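Side-chain contacts in protein UL16 (Human herpesvirus 5 strain ad169, PDB 2WY3), which helps human cytomegalovirus evade natural killer cells by retaining ligands of the activating receptor KLRK1 inside the infected cell and blocking their recognition: residues B[38-43]-B[47-52]; B[64-67]-B[73-76]. All blocks are in the same frame, centred on the assembly; numbering follows the deposited sequence.

Contact 1: residues B[38-43]-B[47-52]; sequences CYYENV and EIIGVA. With NAG (2-acetamido-2-deoxy-beta-D-glucopyranose), chain I.
Y40 and I49 carry this contact, with the methyl CD1 of I49 sitting almost squarely over the middle of the Y40 ring. I49 CD1 lies 3.7 Å from the centroid of the Y40 ring and only 5° off its normal, a clean CH-pi contact. The isoleucine gets there because CG1 stands between its own backbone N and carbonyl carbon (chi1 54°) and the chain then runs straight out to CD1. The second branch touches the same ring farther out, I49 CG2 lying 3.6 Å from Y40 CE1, so the ring is gripped by both arms of one side chain, the two residues overlapping with their side chains running in opposing senses. At the far end of the ring, Y40 OH passes G50 O at 3.5 Å without bonding to it; the hydroxyl's hydrogen bond is made with the carbonyl of L115.

This pair bridges the two sheets of an immunoglobulin-like beta-sandwich, the predicted extracellular (luminal) part of a membrane protein. Strand 34-41 belongs to the three-stranded sheet and strand 49-55 to the six-stranded one, and the chain crosses between them here. C38, on the same strand as Y40, is tied to C114 of the six-stranded sheet by a disulfide.

Nearer the turn, V43 lies athwart E47. The glutamate is stretched out, with CG opposite its backbone N (chi1 -171°), which brings E47 OE1 to 3.5 Å from V43 CA and 3.9 Å from V43 CG1. V43 also reaches back to the isoleucine, V43 CG2 being 4.3 Å from I49 CD1. The carboxylate is buried and well supplied: OE2 forms a salt bridge with R116 NE, while OE1 accepts a weak hydrogen bond from T44 N. The CB bond of N42 points away from 47-52, and ND2 carries an N-linked GlcNAc.

Contact 2: residues B[64-67]-B[73-76]; sequences LWLY and IRNF. With NAG (2-acetamido-2-deoxy-beta-D-glucopyranose), chain L.
L66 and R74 are joined through their backbones: L66 N donates to R74 O at 2.9 Å, with an angle of 160° at the hydrogen. In return L66 O takes two donors, I73 N at 2.9 Å and, more weakly, R74 N at 3.4 Å. With two residues set against one, this is a classic beta bulge in the hairpin formed by strands 62-68 and 71-74, at the edge of the six-stranded sheet of the sandwich. W65 CA also comes close to R74 O, with a bent CA-H...O geometry.

L66 and R74 run abreast, L66 CD1 3.9 Å from R74 CD, while L66 CB packs 3.7 Å from I73 CG1. With CG opposite the backbone N (chi1 180°) and the chain extended to NE, the arginine reaches L64, whose CD2 sits over one guanidinium face, off its middle, 4.1 Å from R74 CZ.

W65 and F76 meet edge-to-face, planes at 83°, the indole edge bringing W65 CD1 to 3.5 Å from F76 CZ. At the phenyl's own edge lies L64 N, 3.6 Å from F76 CD1. W65 NE1 is hydrogen-bonded to T100 OG1 of the three-stranded sheet. The CB bond of N75 points away from 64-67; ND2 carries a GlcNAc, while OD1 accepts from Q85 NE2.

Overall arrangement
Both contacts share the six-stranded sheet, where strands 49-55 and 62-68 are antiparallel neighbours: I49 with Y67 and V51 with W65 are joined by backbone hydrogen bonds, so one contact continues into the next, their centres about 12 Å apart. Contact 1 links the two sheets of the sandwich mainly through side-chain packing, with no hydrogen bond between its segments. Contact 2 joins neighbouring strands at the sheet edge by backbone bonds, then carries on into the segment that leaves it, where F76 packs against the other sheet. Contact 1 is mostly buried; contact 2 is more divided, its W65 and F76 buried while I73 and R74 are exposed. Each has a glycosylated asparagine at its margin.

Contact 1: residues B[38-43]-B[47-52]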
loop_
_atom_site.group_PDB
_atom_site.type_symbol
_atom_site.label_atom_id
_atom_site.label_comp_id
_atom_site.label_asym_id
_atom_site.label_seq_id
_atom_site.Cartn_x
_atom_site.Cartn_y
_atom_site.Cartn_z
ATOM N N CYS B 38 -2.480 -1.022 8.497
ATOM C CA CYS B 38 -2.094 -0.499 9.799
ATOM C C CYS B 38 -0.593 -0.292 9.949
ATOM O O CYS B 38 0.199 -1.107 9.496
ATOM C CB CYS B 38 -2.641 -1.410 10.870
ATOM S SG CYS B 38 -4.458 -1.319 10.844
ATOM N N TYR B 39 -0.241 0.808 10.598
ATOM C CA TYR B 39 1.101 1.356 10.596
ATOM C C TYR B 39 1.771 1.151 11.947
ATOM O O TYR B 39 1.325 1.710 12.958
ATOM C CB TYR B 39 0.915 2.847 10.312
ATOM C CG TYR B 39 2.116 3.681 9.984
ATOM C CD1 TYR B 39 2.334 4.122 8.680
ATOM C CD2 TYR B 39 2.990 4.100 10.969
ATOM C CE1 TYR B 39 3.409 4.930 8.365
ATOM C CE2 TYR B 39 4.078 4.914 10.662
ATOM C CZ TYR B 39 4.277 5.323 9.356
ATOM O OH TYR B 39 5.346 6.135 9.048
ATOM N N TYR B 40 2.832 0.348 11.971
ATOM C CA TYR B 40 3.527 0.006 13.218
ATOM C C TYR B 40 4.978 0.463 13.169
ATOM O O TYR B 40 5.756 -0.032 12.357
ATOM C CB TYR B 40 3.561 -1.516 13.404
ATOM C CG TYR B 40 2.242 -2.184 13.732
ATOM C CD1 TYR B 40 1.939 -2.567 15.038
ATOM C CD2 TYR B 40 1.320 -2.465 12.730
ATOM C CE1 TYR B 40 0.742 -3.210 15.335
ATOM C CE2 TYR B 40 0.123 -3.086 13.014
ATOM C CZ TYR B 40 -0.170 -3.451 14.314
ATOM O OH TYR B 40 -1.359 -4.081 14.580
ATOM N N GLU B 41 5.361 1.373 14.054
ATOM C CA GLU B 41 6.766 1.768 14.144
ATOM C C GLU B 41 7.531 0.877 15.119
ATOM O O GLU B 41 6.967 0.410 16.111
ATOM C CB GLU B 41 6.860 3.233 14.598
ATOM C CG GLU B 41 6.133 4.158 13.637
ATOM C CD GLU B 41 6.128 5.608 14.061
ATOM O OE1 GLU B 41 5.522 5.922 15.106
ATOM O OE2 GLU B 41 6.711 6.432 13.327
ATOM N N ASN B 42 8.793 0.621 14.779
ATOM C CA ASN B 42 9.752 -0.050 15.657
ATOM C C ASN B 42 9.298 -1.408 16.198
ATOM O O ASN B 42 9.414 -1.697 17.391
ATOM C CB ASN B 42 10.167 0.881 16.797
ATOM C CG ASN B 42 11.113 1.979 16.336
ATOM O OD1 ASN B 42 11.448 2.072 15.153
ATOM N ND2 ASN B 42 11.555 2.812 17.272
ATOM N N VAL B 43 8.792 -2.241 15.300
ATOM C CA VAL B 43 8.393 -3.599 15.642
ATOM C C VAL B 43 9.642 -4.425 15.917
ATOM O O VAL B 43 10.574 -4.414 15.119
ATOM C CB VAL B 43 7.590 -4.238 14.495
ATOM C CG1 VAL B 43 7.259 -5.700 14.811
ATOM C CG2 VAL B 43 6.307 -3.444 14.257
ATOM N N GLU B 47 8.111 -9.525 18.423
ATOM C CA GLU B 47 6.817 -8.921 18.726
ATOM C C GLU B 47 5.673 -9.505 17.904
ATOM O O GLU B 47 5.715 -9.523 16.666
ATOM C CB GLU B 47 6.851 -7.399 18.556
ATOM C CG GLU B 47 5.569 -6.734 19.077
ATOM C CD GLU B 47 5.600 -5.220 18.970
ATOM O OE1 GLU B 47 6.618 -4.684 18.491
ATOM O OE2 GLU B 47 4.599 -4.574 19.361
ATOM N N ILE B 48 4.644 -9.965 18.603
ATOM C CA ILE B 48 3.432 -10.441 17.968
ATOM C C ILE B 48 2.430 -9.309 17.853
ATOM O O ILE B 48 2.028 -8.710 18.865
ATOM C CB ILE B 48 2.807 -11.610 18.756
ATOM C CG1 ILE B 48 3.819 -12.755 18.851
ATOM C CG2 ILE B 48 1.512 -12.045 18.099
ATOM C CD1 ILE B 48 3.437 -13.844 19.843
ATOM N N ILE B 49 2.056 -9.000 16.613
ATOM C CA ILE B 49 1.023 -8.014 16.325
ATOM C C ILE B 49 -0.052 -8.691 15.464
ATOM O O ILE B 49 0.126 -9.828 15.027
ATOM C CB ILE B 49 1.619 -6.782 15.616
ATOM C CG1 ILE B 49 2.409 -7.192 14.362
ATOM C CG2 ILE B 49 2.540 -6.032 16.575
ATOM C CD1 ILE B 49 2.879 -5.997 13.538
ATOM N N GLY B 50 -1.177 -8.033 15.232
ATOM C CA GLY B 50 -2.198 -8.690 14.440
ATOM C C GLY B 50 -3.479 -7.914 14.303
ATOM O O GLY B 50 -3.585 -6.766 14.755
ATOM N N VAL B 51 -4.476 -8.572 13.720
ATOM C CA VAL B 51 -5.734 -7.917 13.391
ATOM C C VAL B 51 -6.899 -8.805 13.824
ATOM O O VAL B 51 -6.957 -9.976 13.459
ATOM C CB VAL B 51 -5.855 -7.662 11.874
ATOM C CG1 VAL B 51 -7.119 -6.892 11.572
ATOM C CG2 VAL B 51 -4.628 -6.898 11.354
ATOM N N ALA B 52 -7.808 -8.235 14.613
ATOM C CA ALA B 52 -9.024 -8.926 15.026
ATOM C C ALA B 52 -10.185 -8.499 14.139
ATOM O O ALA B 52 -10.325 -7.317 13.824
ATOM C CB ALA B 52 -9.342 -8.597 16.496
HETATM C C1 NAG I . 12.430 3.770 16.651
HETATM C C2 NAG I . 11.860 5.083 17.176
HETATM C C3 NAG I . 12.767 6.268 16.878
HETATM C C4 NAG I . 14.210 5.947 17.235
HETATM C C5 NAG I . 14.636 4.638 16.583
HETATM C C6 NAG I . 16.077 4.293 16.941
HETATM C C7 NAG I . 9.472 5.508 17.282
HETATM C C8 NAG I . 8.345 6.214 16.588
HETATM N N2 NAG I . 10.570 5.309 16.560
HETATM O O3 NAG I . 12.335 7.390 17.616
HETATM O O4 NAG I . 15.053 6.986 16.789
HETATM O O5 NAG I . 13.786 3.586 16.999
HETATM O O6 NAG I . 16.148 3.964 18.311
HETATM O O7 NAG I . 9.361 5.141 18.451
#

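Contact 2: residues B[64-67]-B[73-76]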
loop_
_atom_site.group_PDB
_atom_site.type_symbol
_atom_site.label_atom_id
_atom_site.label_comp_id
_atom_site.label_asym_id
_atom_site.label_seq_id
_atom_site.Cartn_x
_atom_site.Cartn_y
_atom_site.Cartn_z
ATOM N N LEU B 64 -9.081 -13.767 13.867
ATOM C CA LEU B 64 -7.810 -13.148 14.207
ATOM C C LEU B 64 -6.731 -13.630 13.263
ATOM O O LEU B 64 -6.665 -14.815 12.960
ATOM C CB LEU B 64 -7.430 -13.569 15.635
ATOM C CG LEU B 64 -6.126 -13.022 16.221
ATOM C CD1 LEU B 64 -6.265 -11.527 16.511
ATOM C CD2 LEU B 64 -5.749 -13.790 17.502
ATOM N N TRP B 65 -5.879 -12.724 12.797
ATOM C CA TRP B 65 -4.631 -13.147 12.182
ATOM C C TRP B 65 -3.460 -12.470 12.871
ATOM O O TRP B 65 -3.606 -11.358 13.378
ATOM C CB TRP B 65 -4.626 -12.969 10.649
ATOM C CG TRP B 65 -4.445 -11.577 10.036
ATOM C CD1 TRP B 65 -5.433 -10.702 9.673
ATOM C CD2 TRP B 65 -3.202 -10.976 9.612
ATOM N NE1 TRP B 65 -4.876 -9.578 9.076
ATOM C CE2 TRP B 65 -3.514 -9.724 9.031
ATOM C CE3 TRP B 65 -1.858 -11.375 9.674
ATOM C CZ2 TRP B 65 -2.527 -8.859 8.523
ATOM C CZ3 TRP B 65 -0.873 -10.512 9.176
ATOM C CH2 TRP B 65 -1.219 -9.266 8.610
ATOM N N LEU B 66 -2.322 -13.157 12.921
ATOM C CA LEU B 66 -1.184 -12.712 13.722
ATOM C C LEU B 66 0.121 -12.739 12.927
ATOM O O LEU B 66 0.307 -13.571 12.049
ATOM C CB LEU B 66 -1.019 -13.598 14.967
ATOM C CG LEU B 66 -2.175 -13.616 15.974
ATOM C CD1 LEU B 66 -1.903 -14.649 17.059
ATOM C CD2 LEU B 66 -2.387 -12.218 16.570
ATOM N N TYR B 67 1.017 -11.819 13.277
ATOM C CA TYR B 67 2.265 -11.592 12.549
ATOM C C TYR B 67 3.409 -11.500 13.554
ATOM O O TYR B 67 3.259 -10.887 14.614
ATOM C CB TYR B 67 2.135 -10.275 11.781
ATOM C CG TYR B 67 3.116 -10.049 10.655
ATOM C CD1 TYR B 67 4.093 -9.059 10.744
ATOM C CD2 TYR B 67 3.040 -10.800 9.482
ATOM C CE1 TYR B 67 4.982 -8.836 9.694
ATOM C CE2 TYR B 67 3.907 -10.580 8.445
ATOM C CZ TYR B 67 4.869 -9.594 8.551
ATOM O OH TYR B 67 5.737 -9.392 7.505
ATOM N N ILE B 73 1.900 -15.889 11.478
ATOM C CA ILE B 73 1.946 -17.070 12.363
ATOM C C ILE B 73 0.544 -17.629 12.644
ATOM O O ILE B 73 0.380 -18.706 13.232
ATOM C CB ILE B 73 2.696 -16.783 13.693
ATOM C CG1 ILE B 73 2.023 -15.655 14.474
ATOM C CG2 ILE B 73 4.152 -16.413 13.430
ATOM C CD1 ILE B 73 2.553 -15.546 15.908
ATOM N N ARG B 74 -0.467 -16.894 12.207
ATOM C CA ARG B 74 -1.846 -17.353 12.305
ATOM C C ARG B 74 -2.688 -16.676 11.236
ATOM O O ARG B 74 -2.696 -15.454 11.158
ATOM C CB ARG B 74 -2.412 -17.047 13.697
ATOM C CG ARG B 74 -3.854 -17.491 13.893
ATOM C CD ARG B 74 -4.328 -17.191 15.304
ATOM N NE ARG B 74 -5.768 -17.370 15.458
ATOM C CZ ARG B 74 -6.346 -17.775 16.584
ATOM N NH1 ARG B 74 -7.663 -17.915 16.645
ATOM N NH2 ARG B 74 -5.600 -18.048 17.648
ATOM N N ASN B 75 -3.382 -17.463 10.409
ATOM C CA ASN B 75 -4.304 -16.906 9.413
ATOM C C ASN B 75 -5.691 -16.705 10.003
ATOM O O ASN B 75 -6.050 -17.357 10.982
ATOM C CB ASN B 75 -4.481 -17.860 8.222
ATOM C CG ASN B 75 -3.258 -17.946 7.332
ATOM O OD1 ASN B 75 -2.754 -16.932 6.850
ATOM N ND2 ASN B 75 -2.793 -19.178 7.097
ATOM N N PHE B 76 -6.488 -15.835 9.389
ATOM C CA PHE B 76 -7.929 -15.880 9.617
ATOM C C PHE B 76 -8.387 -17.335 9.414
ATOM O O PHE B 76 -7.862 -18.046 8.548
ATOM C CB PHE B 76 -8.664 -14.984 8.614
ATOM C CG PHE B 76 -8.728 -13.526 9.005
ATOM C CD1 PHE B 76 -8.793 -13.149 10.339
ATOM C CD2 PHE B 76 -8.766 -12.538 8.020
ATOM C CE1 PHE B 76 -8.882 -11.799 10.702
ATOM C CE2 PHE B 76 -8.860 -11.201 8.359
ATOM C CZ PHE B 76 -8.916 -10.823 9.709
HETATM C C1 NAG L . -1.778 -19.282 6.068
HETATM C C2 NAG L . -0.832 -20.418 6.483
HETATM C C3 NAG L . 0.183 -20.715 5.386
HETATM C C4 NAG L . -0.537 -20.971 4.076
HETATM C C5 NAG L . -1.459 -19.806 3.744
HETATM C C6 NAG L . -2.260 -20.074 2.471
HETATM C C7 NAG L . -0.432 -20.627 8.881
HETATM C C8 NAG L . 0.490 -20.304 10.021
HETATM N N2 NAG L . -0.102 -20.120 7.696
HETATM O O3 NAG L . 0.965 -21.835 5.744
HETATM O O4 NAG L . 0.420 -21.113 3.056
HETATM O O5 NAG L . -2.361 -19.573 4.809
HETATM O O6 NAG L . -3.084 -21.212 2.653
HETATM O O7 NAG L . -1.435 -21.316 9.076
#